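Local coordinates for protein p13 MTCP-1 (Homo sapiens, PDB 1A1X), which binds the PH domains of the kinases AKT1 and AKT2 and enhances their phosphorylation and activation, as a proto-oncogene product of the TCL1 family, at residues Ala3-Trp15 against Ile88-Leu100. Numbering follows the deposited sequence.
Sequences AGEDVGAPPDHLW and IQHHLMVRGVQEL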
# COMPACT_ATOMS: atom_id res chain seq x y z
N ALA A 3 0.43 8.67 -6.00
CA ALA A 3 -0.86 8.84 -6.74
C ALA A 3 -1.90 9.38 -5.76
O ALA A 3 -2.52 8.62 -5.02
CB ALA A 3 -1.33 7.50 -7.33
N GLY A 4 -2.09 10.70 -5.78
CA GLY A 4 -3.02 11.33 -4.87
C GLY A 4 -2.27 11.75 -3.63
O GLY A 4 -2.88 12.14 -2.64
N GLU A 5 -0.94 11.65 -3.68
CA GLU A 5 -0.06 12.01 -2.57
C GLU A 5 0.78 13.23 -2.89
O GLU A 5 0.90 13.65 -4.04
CB GLU A 5 0.93 10.87 -2.27
CG GLU A 5 0.33 9.60 -1.68
CD GLU A 5 -0.11 9.76 -0.24
OE1 GLU A 5 0.72 10.13 0.61
OE2 GLU A 5 -1.28 9.47 0.05
N ASP A 6 1.39 13.78 -1.84
CA ASP A 6 2.28 14.93 -1.91
C ASP A 6 3.58 14.50 -1.20
O ASP A 6 4.21 15.28 -0.50
CB ASP A 6 1.68 16.14 -1.17
CG ASP A 6 0.57 16.84 -1.96
OD1 ASP A 6 0.90 17.60 -2.90
OD2 ASP A 6 -0.62 16.64 -1.63
N VAL A 7 3.95 13.23 -1.39
CA VAL A 7 5.15 12.64 -0.77
C VAL A 7 6.43 12.99 -1.52
O VAL A 7 7.52 12.94 -0.94
CB VAL A 7 5.01 11.09 -0.65
CG1 VAL A 7 5.03 10.45 -2.02
CG2 VAL A 7 6.09 10.52 0.23
N GLY A 8 6.31 13.34 -2.79
CA GLY A 8 7.47 13.70 -3.58
C GLY A 8 8.19 12.52 -4.20
O GLY A 8 7.64 11.42 -4.28
N ALA A 9 9.43 12.76 -4.61
CA ALA A 9 10.25 11.73 -5.26
C ALA A 9 10.90 10.72 -4.32
O ALA A 9 11.27 11.05 -3.18
CB ALA A 9 11.31 12.38 -6.13
N PRO A 10 10.99 9.46 -4.76
CA PRO A 10 11.61 8.39 -3.97
C PRO A 10 13.12 8.57 -4.00
O PRO A 10 13.64 9.30 -4.84
CB PRO A 10 11.17 7.12 -4.70
CG PRO A 10 11.06 7.57 -6.11
CD PRO A 10 10.37 8.90 -5.97
N PRO A 11 13.84 7.94 -3.05
CA PRO A 11 15.30 8.09 -3.06
C PRO A 11 15.96 7.50 -4.32
O PRO A 11 15.54 6.47 -4.83
CB PRO A 11 15.73 7.35 -1.79
CG PRO A 11 14.67 6.35 -1.58
CD PRO A 11 13.41 7.14 -1.90
N ASP A 12 16.95 8.22 -4.83
CA ASP A 12 17.71 7.80 -6.00
C ASP A 12 18.43 6.48 -5.72
O ASP A 12 18.61 5.64 -6.60
CB ASP A 12 18.71 8.90 -6.36
CG ASP A 12 19.72 8.45 -7.37
OD1 ASP A 12 19.33 8.14 -8.52
OD2 ASP A 12 20.91 8.39 -7.00
N HIS A 13 18.85 6.31 -4.47
CA HIS A 13 19.51 5.08 -4.06
C HIS A 13 19.47 4.81 -2.56
O HIS A 13 19.26 5.72 -1.74
CB HIS A 13 20.94 5.00 -4.60
CG HIS A 13 21.85 6.07 -4.10
ND1 HIS A 13 22.32 7.08 -4.92
CD2 HIS A 13 22.44 6.26 -2.89
CE1 HIS A 13 23.16 7.84 -4.23
NE2 HIS A 13 23.25 7.36 -3.00
N LEU A 14 19.60 3.53 -2.22
CA LEU A 14 19.60 3.08 -0.84
C LEU A 14 20.76 2.10 -0.67
O LEU A 14 20.83 1.08 -1.37
CB LEU A 14 18.28 2.40 -0.52
CG LEU A 14 17.08 3.36 -0.50
CD1 LEU A 14 15.77 2.61 -0.69
CD2 LEU A 14 17.09 4.12 0.80
N TRP A 15 21.69 2.45 0.21
CA TRP A 15 22.85 1.61 0.47
C TRP A 15 22.70 1.03 1.87
O TRP A 15 22.48 1.76 2.82
CB TRP A 15 24.15 2.42 0.42
CG TRP A 15 24.58 2.93 -0.94
CD1 TRP A 15 24.53 4.22 -1.38
CD2 TRP A 15 25.23 2.19 -1.98
NE1 TRP A 15 25.12 4.33 -2.61
CE2 TRP A 15 25.56 3.09 -3.00
CE3 TRP A 15 25.58 0.84 -2.13
CZ2 TRP A 15 26.21 2.70 -4.18
CZ3 TRP A 15 26.24 0.44 -3.31
CH2 TRP A 15 26.54 1.37 -4.31
N ILE A 88 7.90 -0.47 -7.47
CA ILE A 88 7.41 0.38 -6.39
C ILE A 88 5.89 0.26 -6.48
O ILE A 88 5.29 0.76 -7.44
CB ILE A 88 7.82 1.86 -6.56
CG1 ILE A 88 9.34 2.03 -6.43
CG2 ILE A 88 7.13 2.73 -5.50
CD1 ILE A 88 9.84 3.43 -6.80
N GLN A 89 5.28 -0.47 -5.56
CA GLN A 89 3.82 -0.64 -5.57
C GLN A 89 3.11 0.56 -4.97
O GLN A 89 1.99 0.89 -5.35
CB GLN A 89 3.42 -1.94 -4.90
CG GLN A 89 4.07 -3.13 -5.57
CD GLN A 89 3.36 -4.41 -5.24
OE1 GLN A 89 3.54 -4.97 -4.17
NE2 GLN A 89 2.54 -4.88 -6.16
N HIS A 90 3.76 1.19 -3.99
CA HIS A 90 3.24 2.43 -3.42
C HIS A 90 4.31 3.22 -2.68
O HIS A 90 5.30 2.67 -2.20
CB HIS A 90 1.92 2.24 -2.64
CG HIS A 90 2.07 1.77 -1.23
ND1 HIS A 90 3.04 2.25 -0.37
CD2 HIS A 90 1.33 0.90 -0.50
CE1 HIS A 90 2.88 1.70 0.82
NE2 HIS A 90 1.86 0.88 0.76
N HIS A 91 4.14 4.54 -2.70
CA HIS A 91 5.05 5.47 -2.06
C HIS A 91 4.14 6.51 -1.42
O HIS A 91 3.63 7.40 -2.09
CB HIS A 91 5.96 6.13 -3.10
CG HIS A 91 6.92 7.13 -2.54
ND1 HIS A 91 7.52 8.09 -3.32
CD2 HIS A 91 7.40 7.30 -1.29
CE1 HIS A 91 8.34 8.81 -2.57
NE2 HIS A 91 8.28 8.35 -1.33
N LEU A 92 3.94 6.38 -0.12
CA LEU A 92 3.07 7.28 0.59
C LEU A 92 3.51 7.60 2.00
O LEU A 92 4.51 7.08 2.49
CB LEU A 92 1.63 6.74 0.58
CG LEU A 92 1.39 5.23 0.48
CD1 LEU A 92 1.60 4.57 1.80
CD2 LEU A 92 0.00 4.95 -0.03
N MET A 93 2.78 8.53 2.60
CA MET A 93 3.01 8.97 3.96
C MET A 93 2.01 8.19 4.81
O MET A 93 0.80 8.25 4.56
CB MET A 93 2.70 10.47 4.06
CG MET A 93 3.39 11.18 5.21
SD MET A 93 5.18 11.23 4.98
CE MET A 93 5.30 11.61 3.26
N VAL A 94 2.52 7.40 5.75
CA VAL A 94 1.66 6.61 6.62
C VAL A 94 1.96 6.97 8.07
O VAL A 94 3.07 6.75 8.55
CB VAL A 94 1.87 5.10 6.43
CG1 VAL A 94 0.97 4.33 7.38
CG2 VAL A 94 1.57 4.71 5.02
N ARG A 95 0.97 7.53 8.75
CA ARG A 95 1.12 7.94 10.14
C ARG A 95 2.30 8.91 10.30
O ARG A 95 3.00 8.90 11.31
CB ARG A 95 1.25 6.73 11.06
CG ARG A 95 -0.09 6.07 11.43
CD ARG A 95 -0.85 5.53 10.22
NE ARG A 95 -2.17 4.99 10.56
CZ ARG A 95 -2.62 3.79 10.19
NH1 ARG A 95 -1.86 2.98 9.46
NH2 ARG A 95 -3.83 3.39 10.57
N GLY A 96 2.53 9.73 9.27
CA GLY A 96 3.60 10.71 9.30
C GLY A 96 4.97 10.24 8.83
O GLY A 96 5.91 11.05 8.79
N VAL A 97 5.08 8.97 8.46
CA VAL A 97 6.34 8.40 8.00
C VAL A 97 6.27 8.03 6.52
O VAL A 97 5.30 7.42 6.07
CB VAL A 97 6.69 7.13 8.81
CG1 VAL A 97 7.96 6.48 8.29
CG2 VAL A 97 6.85 7.47 10.27
N GLN A 98 7.30 8.40 5.77
CA GLN A 98 7.38 8.10 4.35
C GLN A 98 7.60 6.59 4.19
O GLN A 98 8.47 6.00 4.85
CB GLN A 98 8.51 8.88 3.69
CG GLN A 98 8.49 8.84 2.18
CD GLN A 98 9.56 9.72 1.56
OE1 GLN A 98 9.88 9.58 0.38
NE2 GLN A 98 10.11 10.63 2.36
N GLU A 99 6.82 5.97 3.31
CA GLU A 99 6.91 4.53 3.12
C GLU A 99 6.94 4.06 1.66
O GLU A 99 6.17 4.52 0.83
CB GLU A 99 5.74 3.84 3.84
CG GLU A 99 5.63 2.36 3.55
CD GLU A 99 4.44 1.72 4.22
OE1 GLU A 99 4.48 1.54 5.45
OE2 GLU A 99 3.48 1.38 3.52
N LEU A 100 7.86 3.14 1.38
CA LEU A 100 7.97 2.55 0.05
C LEU A 100 7.55 1.11 0.19
O LEU A 100 7.88 0.47 1.19
CB LEU A 100 9.41 2.57 -0.46
CG LEU A 100 10.03 3.86 -0.98
CD1 LEU A 100 11.52 3.65 -1.19
CD2 LEU A 100 9.36 4.27 -2.28
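A valine methyl lies over one face of the His91 imidazole: Val7 CG1 sits above its centre, 3.7 Å from the centroid and 9° off the ring normal, a CH-pi contact. Branching at CB suits Val7 to a double task, since Val7 CG2 meets Met93 CE and lies 3.5 Å from Gln98 CG. The His91 ring reaches the neighbouring strand of the hairpin because CG stands opposite the backbone N (chi1 179°), and there His91 NE2 donates to Gln98 OE1 at 2.6 Å, the acceptor lying in the ring plane. The flat ring is thus fixed in rotation, and His91 CE1 comes within 3.2 Å of Gly8 O and close to the backbone of Ala9 and Pro10. Were His91 an alanine, Gln98 OE1 would lose this donor, and a gap is likely to open between Val7 and Pro10, leaving the Gln98 amide freer to turn. Farther out, the bent chain of Glu5 lets OE1 accept the Met93 backbone N-H at 3.3 Å, nearly straight but from above the carboxylate plane, while OE2 forms salt bridges with Lys103 and Arg42 of the second subunit. At the other end, the rigid Pro11 ring edges up to Leu100 with CD, 4.0 Å from Leu100 CD1, beside Trp30 of strand 29-36. The N-terminal arm therefore lies across strands 85-94 and 97-104 of the closed antiparallel barrel before entering strand 13-16. Its chemistry is graded, from apolar packing through a hydrogen-bonded imidazole to a carboxylate shared with the second subunit, so the arm's outer hold is probably sensitive to charge.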